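Local coordinates for protein SsfS6 (Streptomyces sp. SF2575, PDB 4FZR) that is a bacterial protein of the erythromycin CIII-like family with a GT-B fold, two Rossmann-like domains joined in one chain, and pairs with a second copy, at residues 33-38 with 390-395; 70-75 with 105-110; 136-141 with 170-175. All coordinates share one frame; numbering follows the deposited sequence.

Contact 1. Residues 33-38 with 390-395; sequences VPLSWA and DIVRLI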
ATOM      1  N   VAL A  33      -0.858   8.251  -2.569  1.00 11.66           N
ATOM      2  CA  VAL A  33      -0.822   6.918  -1.983  1.00 13.60           C
ATOM      3  C   VAL A  33      -0.014   6.849  -0.681  1.00 12.24           C
ATOM      4  O   VAL A  33      -0.463   6.245   0.289  1.00 12.84           O
ATOM      5  CB  VAL A  33      -0.287   5.881  -3.001  1.00 10.06           C
ATOM      6  CG1 VAL A  33       0.100   4.591  -2.303  1.00 12.29           C
ATOM      7  CG2 VAL A  33      -1.325   5.619  -4.087  1.00 10.21           C
ATOM      8  N   PRO A  34       1.183   7.457  -0.653  1.00 18.83           N
ATOM      9  CA  PRO A  34       1.979   7.333   0.576  1.00 16.48           C
ATOM     10  C   PRO A  34       1.368   8.036   1.795  1.00 15.65           C
ATOM     11  O   PRO A  34       1.478   7.517   2.905  1.00  9.68           O
ATOM     12  CB  PRO A  34       3.321   7.965   0.186  1.00 16.24           C
ATOM     13  CG  PRO A  34       3.384   7.809  -1.302  1.00 11.34           C
ATOM     14  CD  PRO A  34       1.974   8.030  -1.757  1.00 11.85           C
ATOM     15  N   LEU A  35       0.734   9.188   1.598  1.00 11.02           N
ATOM     16  CA  LEU A  35       0.068   9.866   2.703  1.00 12.09           C
ATOM     17  C   LEU A  35      -1.148   9.061   3.155  1.00 14.94           C
ATOM     18  O   LEU A  35      -1.446   8.985   4.348  1.00 12.69           O
ATOM     19  CB  LEU A  35      -0.354  11.281   2.299  1.00 13.73           C
ATOM     20  CG  LEU A  35      -0.998  12.127   3.404  1.00 21.06           C
ATOM     21  CD1 LEU A  35      -0.139  12.154   4.662  1.00 14.59           C
ATOM     22  CD2 LEU A  35      -1.258  13.544   2.911  1.00 18.35           C
ATOM     23  N   SER A  36      -1.838   8.453   2.192  1.00 13.52           N
ATOM     24  CA  SER A  36      -3.017   7.636   2.472  1.00  9.75           C
ATOM     25  C   SER A  36      -2.660   6.421   3.314  1.00 13.91           C
ATOM     26  O   SER A  36      -3.397   6.049   4.226  1.00  7.03           O
ATOM     27  CB  SER A  36      -3.663   7.167   1.169  1.00  7.18           C
ATOM     28  OG  SER A  36      -4.372   8.218   0.537  1.00 11.99           O
ATOM     29  N   TRP A  37      -1.535   5.794   2.993  1.00  9.93           N
ATOM     30  CA  TRP A  37      -1.065   4.649   3.762  1.00 11.68           C
ATOM     31  C   TRP A  37      -0.481   5.070   5.112  1.00 15.07           C
ATOM     32  O   TRP A  37      -0.481   4.288   6.064  1.00  9.11           O
ATOM     33  CB  TRP A  37      -0.035   3.844   2.965  1.00  6.70           C
ATOM     34  CG  TRP A  37      -0.611   2.595   2.370  1.00 19.24           C
ATOM     35  CD1 TRP A  37      -0.803   2.326   1.045  1.00 17.38           C
ATOM     36  CD2 TRP A  37      -1.085   1.445   3.086  1.00 15.62           C
ATOM     37  NE1 TRP A  37      -1.360   1.078   0.890  1.00 14.56           N
ATOM     38  CE2 TRP A  37      -1.542   0.517   2.128  1.00 16.50           C
ATOM     39  CE3 TRP A  37      -1.161   1.110   4.443  1.00 13.29           C
ATOM     40  CZ2 TRP A  37      -2.071  -0.725   2.483  1.00 15.92           C
ATOM     41  CZ3 TRP A  37      -1.685  -0.127   4.795  1.00 12.35           C
ATOM     42  CH2 TRP A  37      -2.133  -1.028   3.817  1.00 11.46           C
ATOM     43  N   ALA A  38       0.025   6.297   5.185  1.00 11.67           N
ATOM     44  CA  ALA A  38       0.550   6.833   6.434  1.00 10.50           C
ATOM     45  C   ALA A  38      -0.594   6.999   7.426  1.00 13.37           C
ATOM     46  O   ALA A  38      -0.445   6.727   8.619  1.00 11.44           O
ATOM     47  CB  ALA A  38       1.245   8.170   6.195  1.00  9.77           C
ATOM     48  N   ASP A 390       5.201  11.947   9.790  1.00 21.37           N
ATOM     49  CA  ASP A 390       5.280  13.159  10.608  1.00 17.12           C
ATOM     50  C   ASP A 390       4.031  14.016  10.390  1.00 19.60           C
ATOM     51  O   ASP A 390       3.431  14.514  11.344  1.00 26.04           O
ATOM     52  CB  ASP A 390       6.530  13.993  10.272  1.00 14.17           C
ATOM     53  CG  ASP A 390       7.841  13.277  10.592  1.00 22.69           C
ATOM     54  OD1 ASP A 390       7.875  12.439  11.518  1.00 23.35           O
ATOM     55  OD2 ASP A 390       8.854  13.569   9.920  1.00 26.25           O
ATOM     56  N   ILE A 391       3.646  14.185   9.128  1.00 14.60           N
ATOM     57  CA  ILE A 391       2.492  15.010   8.768  1.00 15.12           C
ATOM     58  C   ILE A 391       1.180  14.480   9.348  1.00 17.20           C
ATOM     59  O   ILE A 391       0.280  15.255   9.674  1.00 22.68           O
ATOM     60  CB  ILE A 391       2.346  15.132   7.237  1.00 14.48           C
ATOM     61  CG1 ILE A 391       3.477  15.997   6.665  1.00 19.86           C
ATOM     62  CG2 ILE A 391       0.971  15.704   6.864  1.00 14.20           C
ATOM     63  CD1 ILE A 391       3.588  17.370   7.283  1.00 18.20           C
ATOM     64  N   VAL A 392       1.069  13.163   9.474  1.00 18.98           N
ATOM     65  CA  VAL A 392      -0.131  12.571  10.048  1.00 22.11           C
ATOM     66  C   VAL A 392      -0.291  13.019  11.499  1.00 23.72           C
ATOM     67  O   VAL A 392      -1.399  13.314  11.946  1.00 25.16           O
ATOM     68  CB  VAL A 392      -0.111  11.027   9.970  1.00 19.14           C
ATOM     69  CG1 VAL A 392      -1.261  10.440  10.774  1.00 16.89           C
ATOM     70  CG2 VAL A 392      -0.190  10.564   8.519  1.00 12.50           C
ATOM     71  N   ARG A 393       0.818  13.086  12.229  1.00 26.63           N
ATOM     72  CA  ARG A 393       0.787  13.552  13.611  1.00 30.83           C
ATOM     73  C   ARG A 393       0.298  14.994  13.670  1.00 29.03           C
ATOM     74  O   ARG A 393      -0.487  15.360  14.542  1.00 31.64           O
ATOM     75  CB  ARG A 393       2.165  13.423  14.255  1.00 24.85           C
ATOM     76  CG  ARG A 393       2.583  11.985  14.463  1.00 25.08           C
ATOM     77  CD  ARG A 393       3.974  11.872  15.033  1.00 34.42           C
ATOM     78  NE  ARG A 393       4.746  10.845  14.326  1.00 46.98           N
ATOM     79  CZ  ARG A 393       5.876  11.071  13.657  1.00 42.47           C
ATOM     80  NH1 ARG A 393       6.401  12.289  13.568  1.00 46.60           N
ATOM     81  NH2 ARG A 393       6.491  10.066  13.053  1.00 33.91           N
ATOM     82  N   LEU A 394       0.762  15.810  12.731  1.00 23.05           N
ATOM     83  CA  LEU A 394       0.275  17.178  12.610  1.00 30.07           C
ATOM     84  C   LEU A 394      -1.236  17.176  12.405  1.00 32.52           C
ATOM     85  O   LEU A 394      -1.971  17.850  13.127  1.00 40.51           O
ATOM     86  CB  LEU A 394       0.961  17.896  11.443  1.00 25.09           C
ATOM     87  CG  LEU A 394       2.217  18.708  11.769  1.00 36.86           C
ATOM     88  CD1 LEU A 394       3.244  17.872  12.516  1.00 40.32           C
ATOM     89  CD2 LEU A 394       2.816  19.273  10.492  1.00 35.74           C
ATOM     90  N   ILE A 395      -1.691  16.403  11.423  1.00 33.77           N
ATOM     91  CA  ILE A 395      -3.103  16.359  11.063  1.00 32.80           C
ATOM     92  C   ILE A 395      -3.982  16.022  12.261  1.00 30.90           C
ATOM     93  O   ILE A 395      -5.030  16.634  12.464  1.00 34.28           O
ATOM     94  CB  ILE A 395      -3.362  15.318   9.956  1.00 37.85           C
ATOM     95  CG1 ILE A 395      -2.825  15.823   8.616  1.00 24.51           C
ATOM     96  CG2 ILE A 395      -4.856  15.008   9.842  1.00 25.50           C
ATOM     97  CD1 ILE A 395      -2.863  14.785   7.514  1.00 23.41           C
TER
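Two flat groups flank the aliphatic seam where L35 and A38 meet V392, and neither joins it. The indole of W37 stacks on W37 of the second subunit, and its NE1 donates to the carbonyl of A61. The guanidinium of R393 has the backbone N of its own helix neighbour D390 above one face, set toward the rim. R393 NH1 also forms a salt bridge with D390 OD1, reaching that oxygen on its anti side and 21° out of the carboxylate plane; NH2 adds a weak bond to the same atom, while OD2 accepts from the N of T387. The seam itself is methyl against methyl. CG2 of V392 lies 3.6 Å from CB of A38, and CD1 of L35 reaches the same CG2 at 4.2 Å. Having CG anti to the backbone N (chi1 -177°) carries the fork of L35 out toward the C-terminal helix, where it runs alongside V392 in the reverse sense and also has its CD1 4.3 Å from I391 CG2. The segment axes pass 9.9 Å apart at a crossing angle of -60°. I391 packs on strand 185-188, and I395 on 185-188, 126-130 and 147-150. Helix 388-395, though last in the chain, thus packs on the N-terminal sheet, the returning tail helix familiar in GT-B proteins. The chemistry implies a join made by hydrocarbon burial, with charge kept to the outer side, where D390 probably tempers the nearness of R393 to R393 of the second subunit.

Contact 2. Residues 70-75 with 105-110; sequences PSLDMP and GRLVLR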
ATOM      1  N   PRO A  70     -18.042   7.692 -14.100  1.00 41.01           N
ATOM      2  CA  PRO A  70     -17.565   6.706 -15.077  1.00 31.46           C
ATOM      3  C   PRO A  70     -16.160   7.028 -15.575  1.00 25.87           C
ATOM      4  O   PRO A  70     -15.641   8.102 -15.282  1.00 30.30           O
ATOM      5  CB  PRO A  70     -18.577   6.828 -16.220  1.00 36.10           C
ATOM      6  CG  PRO A  70     -19.809   7.382 -15.582  1.00 32.36           C
ATOM      7  CD  PRO A  70     -19.317   8.307 -14.510  1.00 28.45           C
ATOM      8  N   SER A  71     -15.554   6.106 -16.316  1.00 25.33           N
ATOM      9  CA  SER A  71     -14.206   6.306 -16.843  1.00 22.79           C
ATOM     10  C   SER A  71     -14.067   7.667 -17.542  1.00 29.64           C
ATOM     11  O   SER A  71     -14.988   8.128 -18.212  1.00 26.62           O
ATOM     12  CB  SER A  71     -13.845   5.172 -17.807  1.00 23.59           C
ATOM     13  OG  SER A  71     -12.571   5.383 -18.385  1.00 34.19           O
ATOM     14  N   LEU A  72     -12.913   8.308 -17.371  1.00 30.44           N
ATOM     15  CA  LEU A  72     -12.713   9.682 -17.827  1.00 29.89           C
ATOM     16  C   LEU A  72     -11.245   9.983 -18.072  1.00 35.52           C
ATOM     17  O   LEU A  72     -10.374   9.448 -17.397  1.00 40.67           O
ATOM     18  CB  LEU A  72     -13.191  10.653 -16.750  1.00 33.14           C
ATOM     19  CG  LEU A  72     -14.455  11.484 -16.959  1.00 41.07           C
ATOM     20  CD1 LEU A  72     -14.498  12.611 -15.940  1.00 41.76           C
ATOM     21  CD2 LEU A  72     -14.543  12.041 -18.364  1.00 42.11           C
ATOM     22  N   ASP A  73     -10.976  10.871 -19.020  1.00 31.78           N
ATOM     23  CA  ASP A  73      -9.645  11.426 -19.184  1.00 33.69           C
ATOM     24  C   ASP A  73      -9.791  12.935 -19.260  1.00 33.32           C
ATOM     25  O   ASP A  73     -10.872  13.449 -19.528  1.00 28.24           O
ATOM     26  CB  ASP A  73      -8.958  10.842 -20.417  1.00 34.10           C
ATOM     27  CG  ASP A  73      -8.714   9.350 -20.283  1.00 60.01           C
ATOM     28  OD1 ASP A  73      -8.488   8.890 -19.145  1.00 69.14           O
ATOM     29  OD2 ASP A  73      -8.764   8.635 -21.305  1.00 69.98           O
HETATM   30  N   MSE A  74      -8.712  13.645 -18.976  1.00 28.06           N
HETATM   31  CA  MSE A  74      -8.787  15.094 -18.856  1.00 31.36           C
HETATM   32  C   MSE A  74      -9.193  15.822 -20.145  1.00 32.27           C
HETATM   33  O   MSE A  74     -10.026  16.727 -20.099  1.00 32.46           O
HETATM   34  CB  MSE A  74      -7.468  15.650 -18.320  1.00 35.95           C
HETATM   35  CG  MSE A  74      -7.382  15.664 -16.802  1.00 44.07           C
HETATM   36 SE   MSE A  74      -8.832  16.681 -15.971  1.00 62.56          SE
HETATM   37  CE  MSE A  74      -8.797  18.275 -17.103  1.00 25.67           C
ATOM     38  N   PRO A  75      -8.615  15.436 -21.297  1.00 35.88           N
ATOM     39  CA  PRO A  75      -8.981  16.098 -22.557  1.00 33.23           C
ATOM     40  C   PRO A  75     -10.488  16.146 -22.758  1.00 31.63           C
ATOM     41  O   PRO A  75     -11.034  17.162 -23.184  1.00 29.32           O
ATOM     42  CB  PRO A  75      -8.337  15.206 -23.619  1.00 26.54           C
ATOM     43  CG  PRO A  75      -7.167  14.598 -22.929  1.00 34.10           C
ATOM     44  CD  PRO A  75      -7.600  14.387 -21.503  1.00 36.91           C
ATOM     45  N   GLY A 105     -12.007  22.652 -13.019  1.00 25.16           N
ATOM     46  CA  GLY A 105     -13.249  23.084 -12.406  1.00 20.91           C
ATOM     47  C   GLY A 105     -14.431  22.291 -12.930  1.00 24.54           C
ATOM     48  O   GLY A 105     -15.379  22.006 -12.200  1.00 25.43           O
ATOM     49  N   ARG A 106     -14.375  21.930 -14.206  1.00 17.07           N
ATOM     50  CA  ARG A 106     -15.469  21.201 -14.830  1.00 22.92           C
ATOM     51  C   ARG A 106     -15.382  19.712 -14.520  1.00 20.81           C
ATOM     52  O   ARG A 106     -16.378  18.997 -14.618  1.00 19.85           O
ATOM     53  CB  ARG A 106     -15.472  21.435 -16.340  1.00 23.85           C
ATOM     54  CG  ARG A 106     -15.750  22.876 -16.728  1.00 24.18           C
ATOM     55  CD  ARG A 106     -16.100  23.006 -18.196  1.00 24.64           C
ATOM     56  NE  ARG A 106     -14.949  22.800 -19.073  1.00 30.10           N
ATOM     57  CZ  ARG A 106     -14.077  23.750 -19.406  1.00 25.35           C
ATOM     58  NH1 ARG A 106     -14.207  24.981 -18.926  1.00 21.71           N
ATOM     59  NH2 ARG A 106     -13.067  23.466 -20.214  1.00 33.19           N
ATOM     60  N   LEU A 107     -14.191  19.248 -14.154  1.00 17.04           N
ATOM     61  CA  LEU A 107     -14.011  17.870 -13.711  1.00 21.83           C
ATOM     62  C   LEU A 107     -14.819  17.640 -12.441  1.00 24.85           C
ATOM     63  O   LEU A 107     -15.346  16.552 -12.214  1.00 23.45           O
ATOM     64  CB  LEU A 107     -12.533  17.572 -13.452  1.00 25.33           C
ATOM     65  CG  LEU A 107     -12.219  16.250 -12.743  1.00 30.79           C
ATOM     66  CD1 LEU A 107     -12.784  15.065 -13.513  1.00 29.97           C
ATOM     67  CD2 LEU A 107     -10.716  16.094 -12.535  1.00 26.97           C
ATOM     68  N   VAL A 108     -14.913  18.679 -11.618  1.00 22.11           N
ATOM     69  CA  VAL A 108     -15.675  18.614 -10.380  1.00 23.15           C
ATOM     70  C   VAL A 108     -17.144  18.301 -10.646  1.00 26.99           C
ATOM     71  O   VAL A 108     -17.780  17.573  -9.883  1.00 28.50           O
ATOM     72  CB  VAL A 108     -15.599  19.945  -9.624  1.00 21.22           C
ATOM     73  CG1 VAL A 108     -16.431  19.878  -8.355  1.00 24.52           C
ATOM     74  CG2 VAL A 108     -14.153  20.283  -9.302  1.00 23.08           C
ATOM     75  N   LEU A 109     -17.673  18.855 -11.733  1.00 30.99           N
ATOM     76  CA  LEU A 109     -19.084  18.707 -12.080  1.00 29.58           C
ATOM     77  C   LEU A 109     -19.432  17.266 -12.433  1.00 24.77           C
ATOM     78  O   LEU A 109     -20.573  16.834 -12.271  1.00 27.51           O
ATOM     79  CB  LEU A 109     -19.434  19.616 -13.259  1.00 30.94           C
ATOM     80  CG  LEU A 109     -19.158  21.110 -13.082  1.00 30.58           C
ATOM     81  CD1 LEU A 109     -19.647  21.897 -14.293  1.00 30.79           C
ATOM     82  CD2 LEU A 109     -19.808  21.622 -11.813  1.00 25.53           C
ATOM     83  N   ARG A 110     -18.447  16.527 -12.928  1.00 25.08           N
ATOM     84  CA  ARG A 110     -18.643  15.122 -13.264  1.00 27.21           C
ATOM     85  C   ARG A 110     -18.607  14.236 -12.018  1.00 24.33           C
ATOM     86  O   ARG A 110     -19.141  13.127 -12.025  1.00 27.45           O
ATOM     87  CB  ARG A 110     -17.568  14.663 -14.252  1.00 27.34           C
ATOM     88  CG  ARG A 110     -17.446  15.537 -15.491  1.00 34.04           C
ATOM     89  CD  ARG A 110     -18.634  15.366 -16.433  1.00 30.39           C
ATOM     90  NE  ARG A 110     -18.562  14.117 -17.189  1.00 39.88           N
ATOM     91  CZ  ARG A 110     -17.842  13.950 -18.296  1.00 44.67           C
ATOM     92  NH1 ARG A 110     -17.118  14.948 -18.790  1.00 42.61           N
ATOM     93  NH2 ARG A 110     -17.842  12.777 -18.913  1.00 46.19           N
TER
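L107 spreads its two methyls between L72 and M74, and with L72 it forms the buried part of the contact. CD1 of L107 lies 3.9 Å from CD1 of L72, the two leucines passing alongside each other with opposed directions. CD2 touches the selenium of M74, a selenomethionine, at 4.0 Å, where the bent M74 chain runs nearly perpendicular to the leucine. With its CG anti to the backbone N (chi1 169°), L107 projects from the helix toward L72 and M74. R110 is the exposed rim, yet it lies close on L72. Its chain folds back at chi2 (-71°) and chi3 (-76°), so the guanidinium lies across L72, whose CD2 comes within 3.4 Å of NH2 over one face while its CG sits toward the rim. CD1 of L72 also rests 4.1 Å from CB of R110, so a buried leucine is roofed by an exposed arginine through dispersion and not through any ionic partner in the loop. The loop is pinned separately: N53 OD1 accepts from the N of L72, and E76 OE1 from the N of D73. On the helix, R106 pairs with E167. Loop 70-73 follows edge strand 65-67, and helix 93-122 leads on to strand 126-130; the contact therefore lies in the long crossover that passes strands 45-51 and 17-21 to join the two halves of the Rossmann-like sheet.

Contact 3. Residues 136-141 with 170-175; sequences GPLVAA and PELAEL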
ATOM      1  N   GLY A 136     -12.771  17.771  -3.690  1.00 24.87           N
ATOM      2  CA  GLY A 136     -12.512  17.652  -2.265  1.00 29.22           C
ATOM      3  C   GLY A 136     -13.045  18.821  -1.454  1.00 28.18           C
ATOM      4  O   GLY A 136     -13.973  18.654  -0.665  1.00 23.30           O
ATOM      5  N   PRO A 137     -12.458  20.015  -1.643  1.00 30.25           N
ATOM      6  CA  PRO A 137     -12.886  21.238  -0.953  1.00 25.84           C
ATOM      7  C   PRO A 137     -14.394  21.473  -1.032  1.00 33.40           C
ATOM      8  O   PRO A 137     -14.984  21.975  -0.075  1.00 36.76           O
ATOM      9  CB  PRO A 137     -12.150  22.342  -1.711  1.00 32.47           C
ATOM     10  CG  PRO A 137     -10.946  21.682  -2.261  1.00 34.79           C
ATOM     11  CD  PRO A 137     -11.341  20.266  -2.568  1.00 27.01           C
ATOM     12  N   LEU A 138     -15.004  21.119  -2.158  1.00 31.39           N
ATOM     13  CA  LEU A 138     -16.442  21.298  -2.327  1.00 29.75           C
ATOM     14  C   LEU A 138     -17.222  20.373  -1.399  1.00 32.91           C
ATOM     15  O   LEU A 138     -18.092  20.822  -0.654  1.00 32.96           O
ATOM     16  CB  LEU A 138     -16.857  21.045  -3.776  1.00 24.39           C
ATOM     17  CG  LEU A 138     -18.357  21.213  -4.034  1.00 30.60           C
ATOM     18  CD1 LEU A 138     -18.816  22.603  -3.614  1.00 31.89           C
ATOM     19  CD2 LEU A 138     -18.694  20.953  -5.496  1.00 27.94           C
ATOM     20  N   VAL A 139     -16.913  19.082  -1.447  1.00 34.00           N
ATOM     21  CA  VAL A 139     -17.592  18.112  -0.594  1.00 31.97           C
ATOM     22  C   VAL A 139     -17.409  18.482   0.874  1.00 29.53           C
ATOM     23  O   VAL A 139     -18.359  18.455   1.654  1.00 33.98           O
ATOM     24  CB  VAL A 139     -17.069  16.679  -0.815  1.00 28.57           C
ATOM     25  CG1 VAL A 139     -17.751  15.711   0.149  1.00 30.59           C
ATOM     26  CG2 VAL A 139     -17.305  16.242  -2.250  1.00 27.32           C
ATOM     27  N   ALA A 140     -16.178  18.827   1.238  1.00 27.60           N
ATOM     28  CA  ALA A 140     -15.862  19.256   2.596  1.00 29.53           C
ATOM     29  C   ALA A 140     -16.726  20.446   3.008  1.00 35.24           C
ATOM     30  O   ALA A 140     -17.378  20.422   4.053  1.00 39.42           O
ATOM     31  CB  ALA A 140     -14.385  19.613   2.703  1.00 22.97           C
ATOM     32  N   ALA A 141     -16.725  21.485   2.180  1.00 33.68           N
ATOM     33  CA  ALA A 141     -17.495  22.692   2.450  1.00 38.01           C
ATOM     34  C   ALA A 141     -18.982  22.371   2.546  1.00 40.68           C
ATOM     35  O   ALA A 141     -19.724  23.024   3.282  1.00 46.37           O
ATOM     36  CB  ALA A 141     -17.246  23.728   1.358  1.00 37.55           C
ATOM     37  N   PRO A 170     -20.933  29.221  -9.419  1.00 49.52           N
ATOM     38  CA  PRO A 170     -22.330  28.885  -9.119  1.00 37.90           C
ATOM     39  C   PRO A 170     -22.494  27.859  -7.995  1.00 47.12           C
ATOM     40  O   PRO A 170     -23.325  28.065  -7.111  1.00 56.96           O
ATOM     41  CB  PRO A 170     -22.842  28.305 -10.443  1.00 44.25           C
ATOM     42  CG  PRO A 170     -21.945  28.870 -11.479  1.00 38.03           C
ATOM     43  CD  PRO A 170     -20.602  28.962 -10.831  1.00 43.15           C
ATOM     44  N   GLU A 171     -21.724  26.774  -8.027  1.00 48.94           N
ATOM     45  CA  GLU A 171     -21.859  25.717  -7.023  1.00 51.57           C
ATOM     46  C   GLU A 171     -21.509  26.207  -5.619  1.00 42.42           C
ATOM     47  O   GLU A 171     -22.055  25.718  -4.631  1.00 41.17           O
ATOM     48  CB  GLU A 171     -21.002  24.500  -7.390  1.00 46.62           C
ATOM     49  CG  GLU A 171     -21.613  23.619  -8.472  1.00 42.35           C
ATOM     50  CD  GLU A 171     -21.623  24.283  -9.836  1.00 52.13           C
ATOM     51  OE1 GLU A 171     -20.716  25.097 -10.112  1.00 49.84           O
ATOM     52  OE2 GLU A 171     -22.540  23.990 -10.633  1.00 55.05           O
ATOM     53  N   LEU A 172     -20.599  27.171  -5.536  1.00 46.96           N
ATOM     54  CA  LEU A 172     -20.218  27.756  -4.257  1.00 49.01           C
ATOM     55  C   LEU A 172     -21.297  28.713  -3.753  1.00 53.04           C
ATOM     56  O   LEU A 172     -21.378  29.000  -2.557  1.00 49.69           O
ATOM     57  CB  LEU A 172     -18.877  28.485  -4.379  1.00 48.46           C
ATOM     58  CG  LEU A 172     -17.642  27.586  -4.484  1.00 41.49           C
ATOM     59  CD1 LEU A 172     -16.376  28.420  -4.596  1.00 44.62           C
ATOM     60  CD2 LEU A 172     -17.558  26.662  -3.281  1.00 49.25           C
ATOM     61  N   ALA A 173     -22.127  29.201  -4.669  1.00 54.93           N
ATOM     62  CA  ALA A 173     -23.233  30.079  -4.306  1.00 56.71           C
ATOM     63  C   ALA A 173     -24.350  29.280  -3.636  1.00 50.21           C
ATOM     64  O   ALA A 173     -25.011  29.772  -2.722  1.00 47.95           O
ATOM     65  CB  ALA A 173     -23.762  30.812  -5.532  1.00 56.42           C
ATOM     66  N   GLU A 174     -24.546  28.043  -4.087  1.00 50.75           N
ATOM     67  CA  GLU A 174     -25.540  27.154  -3.487  1.00 47.67           C
ATOM     68  C   GLU A 174     -25.175  26.877  -2.032  1.00 51.67           C
ATOM     69  O   GLU A 174     -26.034  26.545  -1.214  1.00 56.50           O
ATOM     70  CB  GLU A 174     -25.630  25.832  -4.261  1.00 50.58           C
ATOM     71  CG  GLU A 174     -25.900  25.989  -5.757  1.00 56.72           C
ATOM     72  CD  GLU A 174     -26.005  24.657  -6.486  1.00 63.30           C
ATOM     73  OE1 GLU A 174     -25.771  23.605  -5.853  1.00 65.10           O
ATOM     74  OE2 GLU A 174     -26.321  24.662  -7.695  1.00 71.52           O
ATOM     75  N   LEU A 175     -23.891  27.010  -1.719  1.00 51.96           N
ATOM     76  CA  LEU A 175     -23.402  26.834  -0.357  1.00 51.60           C
ATOM     77  C   LEU A 175     -23.340  28.163   0.393  1.00 57.58           C
ATOM     78  O   LEU A 175     -23.025  28.195   1.582  1.00 63.65           O
ATOM     79  CB  LEU A 175     -22.007  26.201  -0.371  1.00 50.42           C
ATOM     80  CG  LEU A 175     -21.872  24.751  -0.842  1.00 48.74           C
ATOM     81  CD1 LEU A 175     -20.642  24.115  -0.203  1.00 45.71           C
ATOM     82  CD2 LEU A 175     -23.123  23.949  -0.529  1.00 45.93           C
TER
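L175 and L138 meet methyl to methyl, beside A141, and apolar contact is all that joins the two segments. CD1 of L175 is the central atom: it lies 3.7 Å from the carbonyl carbon of A141 and 3.8 Å from its CB, so the methyl rests on backbone as well as side chain. L138 adds its CD1 at 4.2 Å from the same L175 CD1, the two chains meeting at a slant. That L138 methyl is shared, since CD2 of L172 approaches it to 4.3 Å. L138 can serve both because its CG stands anti to the backbone N (chi1 180°), which sends the branch out from the helix toward 170-175. The small side chain of A141 lets L175 come close to the helix backbone. F180, in the following loop, touches both L138 and L172 and extends the apolar cluster.

Polar interactions run within each segment or to outside partners. P170 O accepts from the N of both A173 and E174, at 2.9 Å and 3.3 Å; the bond from the N of L175 to L172 O is weak. E171 starts toward helix 135-143, but its chain turns at chi2 (70°) and takes the carboxylate away. R82 NH2 forms a salt bridge with E171 OE2, and both carboxylate oxygens are hydrogen-bonded outside the two segments. L138 O accepts from T142 OG1.

The other sides of helix 135-143 are occupied too: P137 and A140 lie on the sheet and V139 on A119 of helix 93-122. The helix links parallel neighbours 126-130 and 147-150, a beta-alpha-beta unit of the Rossmann-like N-terminal half of a GT-B fold, with 170-175 packed as an outer layer.

How the contacts relate
Contact 1 is wholly buried, and its segment 33-38, on helix 33-41, also packs on the second subunit; contacts 2 and 3 are partly buried and touch no other chain. Contact 1 spans most of the sequence, bringing the chain's last helix back to its beginning, whereas 70-75/105-110 and 136-141/170-175 are local, consecutive closures nested inside that loop. Those two adjoin each other: V108 CG1 meets L138 CD2 at 3.8 Å, and L109 CD2 meets E171 CD at 3.8 Å, so helix 93-122 connects them. By nearest atoms contact 1 stands about 16 Å from contact 2 and about 13 Å from contact 3. All three meet through hydrocarbon, but only contact 2 draws a charged group over its seam.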